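Local coordinates for protein CD180 antigen (Mus musculus, PDB 3T6Q) that may cooperate with MD-1 and TLR4 to mediate the innate immune response of B-cells to bacterial lipopolysaccharide, leading to NF-kappa-B activation, at residues 430-435 / 452-457; 481-486 / 505-510. All coordinates share one frame; numbering follows the deposited sequence.

Contacts 1 and 2 are successive samples of one leucine-rich repeat solenoid, each joining the strand and following turn of one repeat to those of the next. Their centres lie about 11 Å apart, and residues 452-457 neighbour residues 481-486, so the two contacts together span four consecutive repeats, LRR 15 and 16 in contact 1 and LRR 17 and 18 in contact 2. Two probable backbone hydrogen bonds bridge them: Leu456 N to Val482 O at 2.8 Å and Leu454 O to Val482 N at 3.1 Å. Sugar enters directly only at contact 1, where Asn431 carries an N-linked glycan; in contact 2 the side chain of Val482 remains about 7 Å from a bound N-acetylglucosamine.

Contact 1. Residues 430-435 / 452-457; sequences LNLSHS and QHLNLQ. With NAG (2-acetamido-2-deoxy-beta-D-glucopyranose), chain F.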
loop_
_atom_site.group_PDB
_atom_site.type_symbol
_atom_site.label_atom_id
_atom_site.label_comp_id
_atom_site.label_asym_id
_atom_site.label_seq_id
_atom_site.Cartn_x
_atom_site.Cartn_y
_atom_site.Cartn_z
ATOM N N LEU A 430 10.979 -29.609 -39.543
ATOM C CA LEU A 430 11.860 -30.552 -38.844
ATOM C C LEU A 430 12.981 -29.738 -38.180
ATOM O O LEU A 430 13.721 -29.018 -38.882
ATOM C CB LEU A 430 12.433 -31.585 -39.837
ATOM C CG LEU A 430 13.445 -32.613 -39.348
ATOM C CD1 LEU A 430 12.916 -33.422 -38.149
ATOM C CD2 LEU A 430 13.817 -33.564 -40.488
ATOM N N ASN A 431 13.081 -29.816 -36.845
ATOM C CA ASN A 431 14.094 -29.037 -36.146
ATOM C C ASN A 431 15.107 -30.033 -35.575
ATOM O O ASN A 431 14.774 -30.822 -34.679
ATOM C CB ASN A 431 13.480 -28.129 -35.043
ATOM C CG ASN A 431 14.502 -27.174 -34.428
ATOM O OD1 ASN A 431 15.692 -27.370 -34.564
ATOM N ND2 ASN A 431 14.042 -26.153 -33.736
ATOM N N LEU A 432 16.336 -29.954 -36.088
ATOM C CA LEU A 432 17.451 -30.825 -35.676
ATOM C C LEU A 432 18.629 -30.016 -35.141
ATOM O O LEU A 432 19.796 -30.453 -35.226
ATOM C CB LEU A 432 17.940 -31.670 -36.880
ATOM C CG LEU A 432 16.844 -32.609 -37.482
ATOM C CD1 LEU A 432 17.279 -33.339 -38.738
ATOM C CD2 LEU A 432 16.402 -33.645 -36.451
ATOM N N SER A 433 18.323 -28.835 -34.643
ATOM C CA SER A 433 19.330 -27.940 -34.085
ATOM C C SER A 433 20.159 -28.719 -33.056
ATOM O O SER A 433 19.600 -29.335 -32.155
ATOM C CB SER A 433 18.629 -26.769 -33.421
ATOM O OG SER A 433 19.581 -25.875 -32.894
ATOM N N HIS A 434 21.490 -28.680 -33.174
ATOM C CA HIS A 434 22.389 -29.416 -32.222
ATOM C C HIS A 434 22.150 -30.895 -32.034
ATOM O O HIS A 434 22.528 -31.452 -31.016
ATOM C CB HIS A 434 22.424 -28.669 -30.874
ATOM C CG HIS A 434 22.845 -27.245 -31.020
ATOM N ND1 HIS A 434 24.108 -26.820 -30.735
ATOM C CD2 HIS A 434 22.148 -26.140 -31.448
ATOM C CE1 HIS A 434 24.195 -25.504 -30.972
ATOM N NE2 HIS A 434 22.997 -25.083 -31.408
ATOM N N SER A 435 21.570 -31.586 -33.027
ATOM C CA SER A 435 21.339 -33.026 -32.925
ATOM C C SER A 435 22.659 -33.779 -33.256
ATOM O O SER A 435 22.780 -34.978 -33.053
ATOM C CB SER A 435 20.208 -33.451 -33.882
ATOM O OG SER A 435 18.931 -32.979 -33.400
ATOM N N GLN A 452 9.277 -28.355 -45.775
ATOM C CA GLN A 452 9.407 -26.927 -46.097
ATOM C C GLN A 452 10.451 -26.187 -45.269
ATOM O O GLN A 452 10.979 -25.165 -45.713
ATOM C CB GLN A 452 8.082 -26.202 -45.849
ATOM C CG GLN A 452 6.935 -26.642 -46.765
ATOM C CD GLN A 452 5.655 -25.915 -46.397
ATOM O OE1 GLN A 452 5.676 -24.943 -45.635
ATOM N NE2 GLN A 452 4.540 -26.406 -46.877
ATOM N N HIS A 453 10.747 -26.708 -44.079
ATOM C CA HIS A 453 11.480 -25.931 -43.065
ATOM C C HIS A 453 12.391 -26.895 -42.331
ATOM O O HIS A 453 11.929 -27.867 -41.702
ATOM C CB HIS A 453 10.468 -25.242 -42.137
ATOM C CG HIS A 453 11.047 -24.325 -41.098
ATOM N ND1 HIS A 453 10.281 -23.440 -40.413
ATOM C CD2 HIS A 453 12.333 -24.230 -40.557
ATOM C CE1 HIS A 453 11.035 -22.789 -39.511
ATOM N NE2 HIS A 453 12.290 -23.276 -39.582
ATOM N N LEU A 454 13.709 -26.670 -42.436
ATOM C CA LEU A 454 14.670 -27.583 -41.798
ATOM C C LEU A 454 15.669 -26.774 -41.016
ATOM O O LEU A 454 16.366 -25.907 -41.603
ATOM C CB LEU A 454 15.409 -28.422 -42.837
ATOM C CG LEU A 454 16.509 -29.385 -42.389
ATOM C CD1 LEU A 454 15.899 -30.458 -41.478
ATOM C CD2 LEU A 454 17.190 -29.998 -43.606
ATOM N N ASN A 455 15.737 -27.006 -39.697
ATOM C CA ASN A 455 16.690 -26.241 -38.906
ATOM C C ASN A 455 17.818 -27.187 -38.568
ATOM O O ASN A 455 17.611 -28.195 -37.869
ATOM C CB ASN A 455 16.026 -25.658 -37.627
ATOM C CG ASN A 455 16.958 -24.770 -36.794
ATOM O OD1 ASN A 455 16.501 -23.795 -36.224
ATOM N ND2 ASN A 455 18.221 -25.125 -36.671
ATOM N N LEU A 456 19.020 -26.860 -39.055
ATOM C CA LEU A 456 20.205 -27.644 -38.736
ATOM C C LEU A 456 21.294 -26.832 -38.083
ATOM O O LEU A 456 22.497 -27.128 -38.255
ATOM C CB LEU A 456 20.769 -28.256 -40.008
ATOM C CG LEU A 456 19.923 -29.279 -40.751
ATOM C CD1 LEU A 456 20.630 -29.663 -42.019
ATOM C CD2 LEU A 456 19.679 -30.511 -39.883
ATOM N N GLN A 457 20.917 -25.817 -37.311
ATOM C CA GLN A 457 21.902 -25.056 -36.592
ATOM C C GLN A 457 22.742 -25.991 -35.722
ATOM O O GLN A 457 22.203 -26.902 -35.075
ATOM C CB GLN A 457 21.195 -24.021 -35.721
ATOM C CG GLN A 457 22.137 -23.080 -35.025
ATOM C CD GLN A 457 21.443 -22.100 -34.104
ATOM O OE1 GLN A 457 21.699 -22.081 -32.905
ATOM N NE2 GLN A 457 20.592 -21.268 -34.661
HETATM C C1 NAG F . 12.647 -25.862 -33.584
HETATM C C2 NAG F . 12.304 -25.024 -32.343
HETATM C C3 NAG F . 10.799 -24.683 -32.398
HETATM C C4 NAG F . 10.390 -24.008 -33.731
HETATM C C5 NAG F . 10.911 -24.826 -34.920
HETATM C C6 NAG F . 10.692 -24.122 -36.263
HETATM C C7 NAG F . 13.475 -25.350 -30.186
HETATM C C8 NAG F . 13.710 -26.242 -28.975
HETATM N N2 NAG F . 12.634 -25.789 -31.117
HETATM O O3 NAG F . 10.482 -23.799 -31.313
HETATM O O4 NAG F . 8.960 -24.040 -33.876
HETATM O O5 NAG F . 12.300 -25.122 -34.773
HETATM O O6 NAG F . 11.286 -22.839 -36.234
HETATM O O7 NAG F . 14.045 -24.265 -30.279
#
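Asn431 and Asn455 pair in register on adjacent parallel strands, their CA atoms 4.7 Å apart and their side chains side by side. Starting at CB, the Asn431 side chain swings CG anti to the backbone N (chi1 -172°), which carries the amide forward beside the following turn. There OD1 accepts the N-H of Ser433 at 3.0 Å, lying in the carbonyl plane with an N-H...O angle of 162°: an Asx turn that fixes the amide's rotation. The same OD1 rests 3.5 Å from Asn455 CB. At the other branch, ND2 is covalently bonded to C1 of an N-acetylglucosamine, so the Asx turn probably also helps to set the direction in which the glycan leaves the strand. Farther along the sugar, O6 comes obliquely to the imidazole of His453, 3.3 Å from CE1.

On the sheet face that carries Leu430 and Leu454, Leu430 CD2 meets Leu454 CD1 at 3.9 Å; just after the strands, Leu432 CB abuts Leu456 CD2. Each pair runs side by side, the usual leucine rows of a repeat core. The backbone bonding continues beyond the strands, where His434 N donates to Gln457 O at 2.7 Å. The His434 ring presents its edge to Gln457 OE1, with ring and amide planes 77° apart, while Phe409 stacks on that imidazole.

Among its neighbours, the pair is flanked by strand 404-406, whose Leu405 and Asp406 touch Leu430 and Asn431, and by strand 480-482, whose Ile480 and Val482 meet His453 and Asn455. Asn459 ND2 binds both Leu432 O and Leu456 O, tying the two turns together.

Contact 2. Residues 481-486 / 505-510; sequences LVLSFC and VDLSHN
Parallel backbone pairing sets Leu481 against Val505 and Val482 against Asp506, and the bonds Asp506 N to Leu481 O (2.9 Å) and Leu483 N to Asp506 O carry the register into the turns.

Asn510 occupies the asparagine position of the leucine-rich repeat consensus and reaches back across the turn. Its ND2 donates to Leu483 O at 3.0 Å, within its own amide plane, and also to Leu507 O, which it meets from above the carbonyl plane. OD1 receives Cys486 N at 2.9 Å and, beyond the segments, Leu488 N. Both ends of the amide therefore hold backbone groups of the preceding repeat.

Phe485 and His509 form an offset stack, with centroids 4.4 Å apart and planes at 8°. Phe485 CZ sits over the imidazole face, 3.3 Å from His509 CG, while His509 CB lies over the centre of the phenyl ring as a CH-pi contact. Both rings have CG anti to the carbonyl carbon (chi1 -61° and -56°), which lets them run alongside each other.

Asp506 OD1 accepts from Ser508 N at 3.0 Å, an Asx turn, and from Ser508 OG on its syn lone pair. A water donates to OD2 and lies unusually close to Ser484 OG, a link whose direction is undecided. The donors to Asp506 would probably stabilise it as a carboxylate, while the amide of Asn510 satisfies buried backbone groups that strand pairing alone does not serve.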
loop_
_atom_site.group_PDB
_atom_site.type_symbol
_atom_site.label_atom_id
_atom_site.label_comp_id
_atom_site.label_asym_id
_atom_site.label_seq_id
_atom_site.Cartn_x
_atom_site.Cartn_y
_atom_site.Cartn_z
ATOM N N LEU A 481 15.998 -23.021 -44.706
ATOM C CA LEU A 481 17.162 -23.817 -44.362
ATOM C C LEU A 481 18.027 -22.990 -43.419
ATOM O O LEU A 481 18.456 -21.858 -43.761
ATOM C CB LEU A 481 17.947 -24.219 -45.623
ATOM C CG LEU A 481 19.269 -24.997 -45.482
ATOM C CD1 LEU A 481 19.020 -26.314 -44.702
ATOM C CD2 LEU A 481 19.840 -25.267 -46.891
ATOM N N VAL A 482 18.268 -23.537 -42.225
ATOM C CA VAL A 482 19.085 -22.834 -41.197
ATOM C C VAL A 482 20.336 -23.697 -41.025
ATOM O O VAL A 482 20.262 -24.865 -40.603
ATOM C CB VAL A 482 18.361 -22.711 -39.827
ATOM C CG1 VAL A 482 19.245 -21.987 -38.796
ATOM C CG2 VAL A 482 17.038 -22.001 -39.996
ATOM N N LEU A 483 21.479 -23.117 -41.400
ATOM C CA LEU A 483 22.768 -23.766 -41.295
ATOM C C LEU A 483 23.739 -22.909 -40.530
ATOM O O LEU A 483 24.945 -22.953 -40.781
ATOM C CB LEU A 483 23.331 -24.059 -42.703
ATOM C CG LEU A 483 22.669 -25.203 -43.486
ATOM C CD1 LEU A 483 23.213 -25.228 -44.912
ATOM C CD2 LEU A 483 22.931 -26.557 -42.840
ATOM N N SER A 484 23.226 -22.148 -39.580
ATOM C CA SER A 484 24.081 -21.258 -38.824
ATOM C C SER A 484 24.871 -22.057 -37.761
ATOM O O SER A 484 24.441 -23.143 -37.397
ATOM C CB SER A 484 23.249 -20.139 -38.211
ATOM O OG SER A 484 22.166 -20.699 -37.464
ATOM N N PHE A 485 26.027 -21.548 -37.294
ATOM C CA PHE A 485 26.850 -22.319 -36.308
ATOM C C PHE A 485 27.157 -23.749 -36.678
ATOM O O PHE A 485 27.098 -24.670 -35.825
ATOM C CB PHE A 485 26.123 -22.329 -34.942
ATOM C CG PHE A 485 25.922 -20.957 -34.373
ATOM C CD1 PHE A 485 26.946 -20.329 -33.638
ATOM C CD2 PHE A 485 24.747 -20.259 -34.607
ATOM C CE1 PHE A 485 26.767 -19.040 -33.146
ATOM C CE2 PHE A 485 24.564 -18.994 -34.103
ATOM C CZ PHE A 485 25.566 -18.381 -33.373
ATOM N N CYS A 486 27.434 -23.993 -37.946
ATOM C CA CYS A 486 27.733 -25.337 -38.403
ATOM C C CYS A 486 29.249 -25.554 -38.664
ATOM O O CYS A 486 29.609 -26.504 -39.365
ATOM C CB CYS A 486 26.916 -25.670 -39.671
ATOM S SG CYS A 486 25.174 -26.026 -39.225
ATOM N N VAL A 505 17.608 -18.553 -46.422
ATOM C CA VAL A 505 18.822 -19.352 -46.214
ATOM C C VAL A 505 19.652 -18.633 -45.200
ATOM O O VAL A 505 20.108 -17.509 -45.454
ATOM C CB VAL A 505 19.598 -19.566 -47.526
ATOM C CG1 VAL A 505 20.795 -20.486 -47.262
ATOM C CG2 VAL A 505 18.636 -20.193 -48.572
ATOM N N ASP A 506 19.765 -19.236 -44.009
ATOM C CA ASP A 506 20.562 -18.640 -42.950
ATOM C C ASP A 506 21.912 -19.400 -42.880
ATOM O O ASP A 506 21.961 -20.599 -42.523
ATOM C CB ASP A 506 19.759 -18.751 -41.651
ATOM C CG ASP A 506 20.429 -18.086 -40.485
ATOM O OD1 ASP A 506 21.619 -17.702 -40.535
ATOM O OD2 ASP A 506 19.734 -17.938 -39.491
ATOM N N LEU A 507 22.992 -18.706 -43.280
ATOM C CA LEU A 507 24.313 -19.268 -43.227
ATOM C C LEU A 507 25.160 -18.481 -42.241
ATOM O O LEU A 507 26.370 -18.504 -42.361
ATOM C CB LEU A 507 25.013 -19.225 -44.612
ATOM C CG LEU A 507 24.258 -19.937 -45.747
ATOM C CD1 LEU A 507 24.870 -19.652 -47.130
ATOM C CD2 LEU A 507 24.209 -21.428 -45.539
ATOM N N SER A 508 24.528 -17.816 -41.270
ATOM C CA SER A 508 25.263 -16.914 -40.406
ATOM C C SER A 508 26.145 -17.688 -39.396
ATOM O O SER A 508 25.937 -18.880 -39.184
ATOM C CB SER A 508 24.297 -16.000 -39.662
ATOM O OG SER A 508 23.366 -16.721 -38.857
ATOM N N HIS A 509 27.138 -17.004 -38.811
ATOM C CA HIS A 509 28.027 -17.613 -37.800
ATOM C C HIS A 509 28.707 -18.840 -38.275
ATOM O O HIS A 509 28.624 -19.896 -37.634
ATOM C CB HIS A 509 27.291 -17.859 -36.485
ATOM C CG HIS A 509 26.675 -16.607 -35.928
ATOM N ND1 HIS A 509 27.348 -15.777 -35.079
ATOM C CD2 HIS A 509 25.432 -16.012 -36.162
ATOM C CE1 HIS A 509 26.565 -14.723 -34.779
ATOM N NE2 HIS A 509 25.397 -14.859 -35.457
ATOM N N ASN A 510 29.361 -18.711 -39.433
ATOM C CA ASN A 510 30.267 -19.707 -39.944
ATOM C C ASN A 510 31.638 -19.058 -40.285
ATOM O O ASN A 510 31.956 -17.977 -39.772
ATOM C CB ASN A 510 29.666 -20.472 -41.132
ATOM C CG ASN A 510 28.551 -21.427 -40.698
ATOM O OD1 ASN A 510 28.776 -22.385 -39.947
ATOM N ND2 ASN A 510 27.338 -21.160 -41.159
HETATM O O HOH W 1 20.469 -18.962 -37.026
#